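Local coordinates for protein 5-formaminoimidazole-4-carboxamide-1-(Beta)-D-ribofuranosyl 5'-monophosphate synthetase (Thermococcus kodakarensis, PDB 2PBZ) that probably attaches formate to an aminoimidazole carboxamide ribonucleotide at the expense of ATP, as a PurP-type ligase of purine biosynthesis, at residues Val5-Leu14 with Arg28-Tyr39; Lys104-Pro112 with Tyr230-Leu241. All coordinates share one frame; numbering follows the deposited sequence.

Contact 1 of 2, residues Val5-Leu14 with Arg28-Tyr39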
# COMPACT_ATOMS: atom_id res chain seq x y z
N VAL A 5 14.23 -21.51 -15.69
CA VAL A 5 14.39 -20.20 -15.05
C VAL A 5 15.05 -20.25 -13.69
O VAL A 5 14.50 -20.81 -12.75
CB VAL A 5 13.04 -19.46 -14.87
CG1 VAL A 5 13.30 -18.04 -14.35
CG2 VAL A 5 12.28 -19.43 -16.17
N SER A 6 16.22 -19.63 -13.59
CA SER A 6 16.99 -19.60 -12.36
C SER A 6 17.57 -18.22 -12.03
O SER A 6 17.70 -17.37 -12.90
CB SER A 6 18.13 -20.62 -12.46
OG SER A 6 18.84 -20.45 -13.66
N THR A 7 17.92 -18.01 -10.77
CA THR A 7 18.48 -16.74 -10.32
C THR A 7 18.95 -16.80 -8.87
O THR A 7 18.63 -17.73 -8.15
CB THR A 7 17.45 -15.59 -10.48
OG1 THR A 7 18.07 -14.34 -10.18
CG2 THR A 7 16.28 -15.80 -9.55
N ILE A 8 19.71 -15.80 -8.45
CA ILE A 8 20.22 -15.77 -7.08
C ILE A 8 19.10 -15.49 -6.07
O ILE A 8 18.17 -14.74 -6.35
CB ILE A 8 21.32 -14.70 -6.94
CG1 ILE A 8 22.58 -15.16 -7.69
CG2 ILE A 8 21.64 -14.44 -5.48
CD1 ILE A 8 23.69 -14.14 -7.69
N ALA A 9 19.20 -16.10 -4.90
CA ALA A 9 18.21 -15.93 -3.85
C ALA A 9 18.41 -14.68 -3.02
O ALA A 9 19.16 -14.67 -2.05
CB ALA A 9 18.21 -17.13 -2.95
N SER A 10 17.71 -13.61 -3.41
CA SER A 10 17.78 -12.33 -2.72
C SER A 10 17.17 -11.29 -3.65
O SER A 10 16.76 -11.61 -4.76
CB SER A 10 19.22 -11.94 -2.42
OG SER A 10 19.93 -11.75 -3.63
N HIS A 11 17.14 -10.05 -3.17
CA HIS A 11 16.58 -8.93 -3.93
C HIS A 11 15.11 -9.10 -4.34
O HIS A 11 14.21 -8.54 -3.72
CB HIS A 11 17.44 -8.65 -5.17
CG HIS A 11 17.04 -7.41 -5.90
ND1 HIS A 11 17.41 -6.15 -5.49
CD2 HIS A 11 16.26 -7.23 -6.99
CE1 HIS A 11 16.88 -5.25 -6.29
NE2 HIS A 11 16.17 -5.87 -7.21
N SER A 12 14.88 -9.86 -5.40
CA SER A 12 13.53 -10.07 -5.90
C SER A 12 13.34 -11.43 -6.54
O SER A 12 12.57 -11.57 -7.48
CB SER A 12 13.20 -8.98 -6.92
OG SER A 12 14.14 -9.02 -7.97
N SER A 13 14.04 -12.44 -6.02
CA SER A 13 13.95 -13.79 -6.55
C SER A 13 12.61 -14.44 -6.27
O SER A 13 12.21 -15.35 -6.99
CB SER A 13 15.07 -14.66 -5.99
OG SER A 13 14.98 -14.83 -4.59
N LEU A 14 11.93 -13.97 -5.23
CA LEU A 14 10.63 -14.52 -4.86
C LEU A 14 9.62 -14.16 -5.93
O LEU A 14 8.88 -15.01 -6.43
CB LEU A 14 10.17 -13.95 -3.52
CG LEU A 14 11.07 -14.34 -2.35
CD1 LEU A 14 10.68 -13.57 -1.12
CD2 LEU A 14 10.97 -15.84 -2.10
N ARG A 28 14.69 -22.81 -10.67
CA ARG A 28 15.97 -23.14 -10.05
C ARG A 28 16.53 -21.95 -9.30
O ARG A 28 16.76 -20.89 -9.88
CB ARG A 28 17.01 -23.58 -11.07
CG ARG A 28 18.42 -23.65 -10.48
CD ARG A 28 19.43 -24.04 -11.52
NE ARG A 28 19.16 -25.36 -12.08
CZ ARG A 28 19.55 -25.75 -13.28
NH1 ARG A 28 20.24 -24.92 -14.05
NH2 ARG A 28 19.25 -26.97 -13.73
N LEU A 29 16.80 -22.13 -8.01
CA LEU A 29 17.32 -21.06 -7.18
C LEU A 29 18.68 -21.39 -6.59
O LEU A 29 18.87 -22.46 -6.05
CB LEU A 29 16.34 -20.77 -6.05
CG LEU A 29 16.71 -19.62 -5.10
CD1 LEU A 29 16.57 -18.31 -5.85
CD2 LEU A 29 15.81 -19.64 -3.88
N TYR A 30 19.62 -20.46 -6.72
CA TYR A 30 20.96 -20.62 -6.15
C TYR A 30 20.90 -19.87 -4.83
O TYR A 30 20.66 -18.67 -4.82
CB TYR A 30 22.01 -19.97 -7.03
CG TYR A 30 22.35 -20.69 -8.31
CD1 TYR A 30 21.38 -20.92 -9.27
CD2 TYR A 30 23.65 -21.11 -8.55
CE1 TYR A 30 21.71 -21.55 -10.48
CE2 TYR A 30 23.99 -21.74 -9.75
CZ TYR A 30 23.01 -21.96 -10.71
OH TYR A 30 23.35 -22.53 -11.91
N VAL A 31 21.12 -20.57 -3.72
CA VAL A 31 21.04 -19.96 -2.40
C VAL A 31 22.18 -20.42 -1.50
O VAL A 31 22.75 -21.49 -1.71
CB VAL A 31 19.69 -20.32 -1.74
CG1 VAL A 31 19.66 -21.81 -1.42
CG2 VAL A 31 19.47 -19.50 -0.48
N SER A 32 22.51 -19.62 -0.49
CA SER A 32 23.57 -19.99 0.44
C SER A 32 23.02 -20.84 1.57
O SER A 32 21.81 -20.90 1.81
CB SER A 32 24.24 -18.74 1.01
OG SER A 32 23.34 -17.98 1.79
N PRO A 33 23.91 -21.54 2.29
CA PRO A 33 23.44 -22.38 3.39
C PRO A 33 22.65 -21.63 4.46
O PRO A 33 21.63 -22.12 4.94
CB PRO A 33 24.73 -23.01 3.92
CG PRO A 33 25.77 -21.97 3.58
CD PRO A 33 25.37 -21.56 2.19
N LYS A 34 23.10 -20.43 4.81
CA LYS A 34 22.41 -19.64 5.83
C LYS A 34 21.00 -19.22 5.45
O LYS A 34 20.10 -19.21 6.30
CB LYS A 34 23.22 -18.39 6.19
CG LYS A 34 22.66 -17.65 7.39
CD LYS A 34 23.44 -16.37 7.69
CE LYS A 34 22.83 -15.62 8.88
NZ LYS A 34 23.71 -14.51 9.40
N ARG A 35 20.78 -18.90 4.17
CA ARG A 35 19.47 -18.46 3.71
C ARG A 35 18.56 -19.55 3.17
O ARG A 35 17.37 -19.31 2.99
CB ARG A 35 19.63 -17.38 2.65
CG ARG A 35 20.00 -15.99 3.16
CD ARG A 35 20.18 -15.00 2.00
NE ARG A 35 20.20 -13.59 2.42
CZ ARG A 35 20.94 -13.10 3.43
NH1 ARG A 35 21.73 -13.90 4.15
NH2 ARG A 35 20.90 -11.80 3.71
N ARG A 36 19.08 -20.75 2.92
CA ARG A 36 18.23 -21.80 2.35
C ARG A 36 17.06 -22.35 3.16
O ARG A 36 16.08 -22.81 2.59
CB ARG A 36 19.07 -22.99 1.88
CG ARG A 36 19.65 -23.85 2.96
CD ARG A 36 19.83 -25.29 2.46
NE ARG A 36 18.62 -26.09 2.63
CZ ARG A 36 18.06 -26.37 3.80
NH1 ARG A 36 18.60 -25.91 4.94
NH2 ARG A 36 16.95 -27.09 3.85
N PRO A 37 17.14 -22.32 4.50
CA PRO A 37 15.99 -22.85 5.26
C PRO A 37 14.68 -22.21 4.79
O PRO A 37 13.71 -22.88 4.46
CB PRO A 37 16.33 -22.49 6.70
CG PRO A 37 17.83 -22.54 6.70
CD PRO A 37 18.22 -21.89 5.40
N PHE A 38 14.68 -20.88 4.75
CA PHE A 38 13.52 -20.13 4.31
C PHE A 38 13.06 -20.46 2.88
O PHE A 38 11.89 -20.76 2.65
CB PHE A 38 13.80 -18.64 4.40
CG PHE A 38 12.74 -17.81 3.77
CD1 PHE A 38 11.46 -17.77 4.31
CD2 PHE A 38 13.00 -17.10 2.61
CE1 PHE A 38 10.45 -17.05 3.69
CE2 PHE A 38 11.99 -16.38 1.98
CZ PHE A 38 10.71 -16.36 2.53
N TYR A 39 13.98 -20.39 1.93
CA TYR A 39 13.65 -20.65 0.55
C TYR A 39 13.30 -22.11 0.22
O TYR A 39 12.53 -22.37 -0.70
CB TYR A 39 14.78 -20.19 -0.37
CG TYR A 39 15.02 -18.70 -0.38
CD1 TYR A 39 15.93 -18.12 0.50
CD2 TYR A 39 14.35 -17.87 -1.27
CE1 TYR A 39 16.18 -16.74 0.48
CE2 TYR A 39 14.59 -16.49 -1.30
CZ TYR A 39 15.50 -15.93 -0.43
OH TYR A 39 15.74 -14.57 -0.48
O HOH W 1 21.63 -16.73 -0.91
O HOH W 2 17.78 -13.37 0.74
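With CG opposite the backbone carbonyl carbon (chi1 -65°), the phenol ring of Tyr39 lies flat against Ala9, while Leu29, whose CG is trans to its N, swings CD1 to the same methyl. Ala9 CB sits 3.9 Å from the centroid of the Tyr39 ring and 11° off its normal, a CH-pi contact; Phe38 CD2 lies over the opposite face. Leu29 CD1 at 3.5 Å and Val31 CG2 at 3.6 Å enclose this Ala9 CB further. Leu14 crosses Tyr39 at about a right angle, bringing its CD2 to 3.8 Å from Tyr39 CE2. Next to this cluster, strands 5-8 and 28-31 pair in parallel, as Arg28 N to Val5 O (2.9 Å) and the nearly straight Tyr30 N to Thr7 O (171° at the hydrogen) attest; they belong to one beta-alpha-beta unit, consistent with a Rossmann-like domain. Tyr39 OH bonds Glu221 of the second subunit and, at 2.7 Å, water 2, and Ser13 OG reaches the same carboxylate. An alanine in place of Tyr39 would probably leave the Ala9 methyl without its aromatic cover and deprive that Glu221 of a hydroxyl partner. The chemistry therefore implies an apolar core whose polar margin is completed by another chain.

Contact 2 of 2, residues Lys104-Pro112 with Tyr230-Leu241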
# COMPACT_ATOMS: atom_id res chain seq x y z
N LYS A 104 25.30 10.01 -18.62
CA LYS A 104 25.35 9.88 -20.06
C LYS A 104 23.98 9.52 -20.61
O LYS A 104 23.45 10.20 -21.48
CB LYS A 104 26.38 8.83 -20.45
CG LYS A 104 26.61 8.68 -21.94
CD LYS A 104 27.76 7.70 -22.23
CE LYS A 104 29.10 8.19 -21.65
NZ LYS A 104 30.28 7.33 -22.01
N ALA A 105 23.39 8.47 -20.07
CA ALA A 105 22.07 8.01 -20.52
C ALA A 105 20.96 9.03 -20.24
O ALA A 105 20.18 9.36 -21.13
CB ALA A 105 21.73 6.68 -19.86
N LEU A 106 20.89 9.51 -19.00
CA LEU A 106 19.87 10.47 -18.62
C LEU A 106 19.98 11.76 -19.46
O LEU A 106 18.97 12.33 -19.88
CB LEU A 106 19.96 10.77 -17.12
CG LEU A 106 19.44 9.67 -16.17
CD1 LEU A 106 19.84 9.98 -14.76
CD2 LEU A 106 17.92 9.55 -16.28
N GLU A 107 21.21 12.20 -19.71
CA GLU A 107 21.41 13.40 -20.51
C GLU A 107 20.97 13.06 -21.94
O GLU A 107 20.22 13.81 -22.56
CB GLU A 107 22.88 13.82 -20.49
CG GLU A 107 23.44 13.93 -19.08
CD GLU A 107 24.81 14.59 -19.03
OE1 GLU A 107 25.74 14.08 -19.71
OE2 GLU A 107 24.96 15.60 -18.31
N GLY A 108 21.42 11.91 -22.43
CA GLY A 108 21.08 11.48 -23.77
C GLY A 108 19.60 11.35 -24.01
O GLY A 108 19.14 11.44 -25.15
N ALA A 109 18.82 11.12 -22.95
CA ALA A 109 17.37 10.98 -23.09
C ALA A 109 16.65 12.31 -22.86
O ALA A 109 15.44 12.40 -23.05
CB ALA A 109 16.84 9.92 -22.14
N GLY A 110 17.41 13.32 -22.44
CA GLY A 110 16.81 14.63 -22.18
C GLY A 110 16.06 14.70 -20.87
O GLY A 110 15.30 15.64 -20.64
N ILE A 111 16.28 13.72 -20.00
CA ILE A 111 15.61 13.68 -18.71
C ILE A 111 16.28 14.62 -17.71
O ILE A 111 17.50 14.62 -17.55
CB ILE A 111 15.61 12.24 -18.16
CG1 ILE A 111 14.95 11.31 -19.18
CG2 ILE A 111 14.84 12.17 -16.83
CD1 ILE A 111 15.08 9.85 -18.86
N PRO A 112 15.48 15.46 -17.03
CA PRO A 112 16.01 16.40 -16.04
C PRO A 112 16.63 15.65 -14.88
O PRO A 112 16.02 14.73 -14.36
CB PRO A 112 14.77 17.19 -15.60
CG PRO A 112 13.84 17.09 -16.81
CD PRO A 112 14.02 15.63 -17.20
N TYR A 230 9.42 10.33 -20.82
CA TYR A 230 10.81 10.18 -20.38
C TYR A 230 11.25 8.74 -20.63
O TYR A 230 12.37 8.50 -21.05
CB TYR A 230 10.95 10.49 -18.89
CG TYR A 230 10.87 11.95 -18.54
CD1 TYR A 230 10.50 12.35 -17.26
CD2 TYR A 230 11.15 12.93 -19.49
CE1 TYR A 230 10.41 13.70 -16.93
CE2 TYR A 230 11.07 14.29 -19.16
CZ TYR A 230 10.70 14.66 -17.88
OH TYR A 230 10.61 15.99 -17.54
N GLY A 231 10.35 7.80 -20.36
CA GLY A 231 10.66 6.39 -20.55
C GLY A 231 10.93 6.05 -22.01
O GLY A 231 11.92 5.37 -22.33
N LEU A 232 10.06 6.53 -22.89
CA LEU A 232 10.22 6.31 -24.32
C LEU A 232 11.56 6.82 -24.77
O LEU A 232 12.29 6.15 -25.50
CB LEU A 232 9.12 7.04 -25.09
CG LEU A 232 7.87 6.22 -25.39
CD1 LEU A 232 6.91 7.06 -26.22
CD2 LEU A 232 8.25 4.96 -26.18
N ALA A 233 11.90 8.03 -24.32
CA ALA A 233 13.15 8.65 -24.69
C ALA A 233 14.32 7.82 -24.19
O ALA A 233 15.32 7.66 -24.87
CB ALA A 233 13.23 10.05 -24.13
N PHE A 234 14.18 7.27 -22.99
CA PHE A 234 15.25 6.47 -22.41
C PHE A 234 15.53 5.24 -23.28
O PHE A 234 16.68 4.89 -23.52
CB PHE A 234 14.86 6.02 -21.00
CG PHE A 234 15.98 5.36 -20.26
CD1 PHE A 234 17.05 6.12 -19.77
CD2 PHE A 234 16.00 3.98 -20.08
CE1 PHE A 234 18.13 5.49 -19.11
CE2 PHE A 234 17.06 3.35 -19.43
CZ PHE A 234 18.13 4.11 -18.94
N VAL A 235 14.46 4.59 -23.73
CA VAL A 235 14.58 3.42 -24.56
C VAL A 235 15.31 3.77 -25.85
O VAL A 235 16.23 3.05 -26.25
CB VAL A 235 13.21 2.84 -24.90
CG1 VAL A 235 13.35 1.69 -25.88
CG2 VAL A 235 12.54 2.37 -23.62
N ARG A 236 14.92 4.87 -26.48
CA ARG A 236 15.54 5.31 -27.73
C ARG A 236 17.04 5.47 -27.61
O ARG A 236 17.78 4.84 -28.34
CB ARG A 236 14.94 6.63 -28.22
CG ARG A 236 13.42 6.71 -28.19
CD ARG A 236 12.76 5.58 -28.98
NE ARG A 236 12.65 5.86 -30.41
CZ ARG A 236 12.24 4.98 -31.31
NH1 ARG A 236 11.90 3.76 -30.94
NH2 ARG A 236 12.17 5.31 -32.60
N THR A 237 17.49 6.29 -26.67
CA THR A 237 18.92 6.50 -26.53
C THR A 237 19.70 5.28 -26.07
O THR A 237 20.89 5.14 -26.38
CB THR A 237 19.27 7.68 -25.57
OG1 THR A 237 19.90 7.16 -24.40
CG2 THR A 237 18.03 8.47 -25.20
N MSE A 238 19.05 4.39 -25.33
CA MSE A 238 19.73 3.19 -24.87
C MSE A 238 19.89 2.23 -26.03
O MSE A 238 20.82 1.43 -26.06
CB MSE A 238 18.96 2.53 -23.73
CG MSE A 238 19.12 3.25 -22.40
SE MSE A 238 20.98 3.56 -21.91
CE MSE A 238 21.68 1.76 -22.05
N ARG A 239 18.99 2.34 -26.99
CA ARG A 239 19.03 1.50 -28.18
C ARG A 239 20.28 1.90 -29.01
O ARG A 239 20.77 1.12 -29.83
CB ARG A 239 17.75 1.70 -29.00
CG ARG A 239 17.45 0.57 -29.97
CD ARG A 239 16.25 0.91 -30.84
NE ARG A 239 14.99 1.04 -30.11
CZ ARG A 239 14.22 0.02 -29.73
NH1 ARG A 239 14.58 -1.22 -30.00
NH2 ARG A 239 13.06 0.25 -29.12
N GLU A 240 20.78 3.11 -28.75
CA GLU A 240 21.98 3.65 -29.41
C GLU A 240 23.20 3.42 -28.55
O GLU A 240 24.11 2.68 -28.92
CB GLU A 240 21.83 5.15 -29.62
CG GLU A 240 20.85 5.53 -30.70
CD GLU A 240 21.33 5.09 -32.06
OE1 GLU A 240 22.41 5.57 -32.51
OE2 GLU A 240 20.63 4.26 -32.68
N LEU A 241 23.20 4.07 -27.39
CA LEU A 241 24.29 3.99 -26.43
C LEU A 241 24.76 2.58 -26.08
O LEU A 241 25.92 2.39 -25.68
CB LEU A 241 23.87 4.74 -25.16
CG LEU A 241 24.47 6.12 -24.90
CD1 LEU A 241 24.62 6.91 -26.20
CD2 LEU A 241 23.59 6.86 -23.90
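Leu106 O is held by two amides whose residues both pack on helix 230-241: Ile111 N donates at 3.0 Å, and Ala109 N adds a weak bond. The Ile111 N bond, paired with Gly110 N to Glu107 O (2.9 Å) and the positive phi of Gly110, defines a Schellman motif, which ends helix 99-109 and turns Ile111 and Pro112 toward Tyr230. No hydrogen bond crosses between the segments; the two meet through apolar and van der Waals contacts. The axes of 104-109 and 230-241 come within 8.6 Å at an angle of 117°, a spacing that fits the small residues at the crossing. There Ala109 CB meets Ala233 CB at 4.1 Å and also touches the methyl of Thr237, with Gly108 passing beside Thr237 without a side chain. One turn earlier, the methyl of Ala105 touches two larger groups: the selenium of Met238, a selenomethionine, at 3.8 Å from Ala105 CB, and Phe234 CE1 at 3.9 Å from the same atom. Leu241 CD2 closes this end against Ala105 CA and the aliphatic part of Lys104.

Beyond the turn, Ile111 has CG1 opposite its carbonyl carbon (chi1 -56°). This leaves CG2 above one face of the Tyr230 ring, offset toward the rim, and brings CG1 near Tyr230 CB, the two side chains crossing at a slant. Pro112 meets the phenol end crosswise, its CD 3.5 Å from Tyr230 CZ; Tyr230 OH itself bonds Gln226, one helical turn back. Phe234 turns its ring to that of Phe250, the planes about 15° apart. Strand 249-255 thus lies against Phe234 and, through Phe254, against Ile111, while strand 261-266 meets Ile111 through Ala262 and Phe234 through Ile265, so the helix pair packs on the edge region of the five-stranded antiparallel sheet.

Contact 1 and contact 2 lie on opposite sides of the chain's centre, with their own centres 33 Å apart and nearest atoms about 15 Å apart, and they follow one another along the chain without touching. Contact 1 stays within the N-terminal Rossmann-like family region, whereas contact 2 joins that region to the ATP-grasp-like part. Neither one lines the nucleotide pocket: the side chain of Ser10 and that of Pro112 each stand about 13 Å from a bound ATP. Pro112 is the nearer to known binding residues, about 10 Å between its side chain and that of Ile166. Contact 1 faces a second subunit; no other chain reaches contact 2.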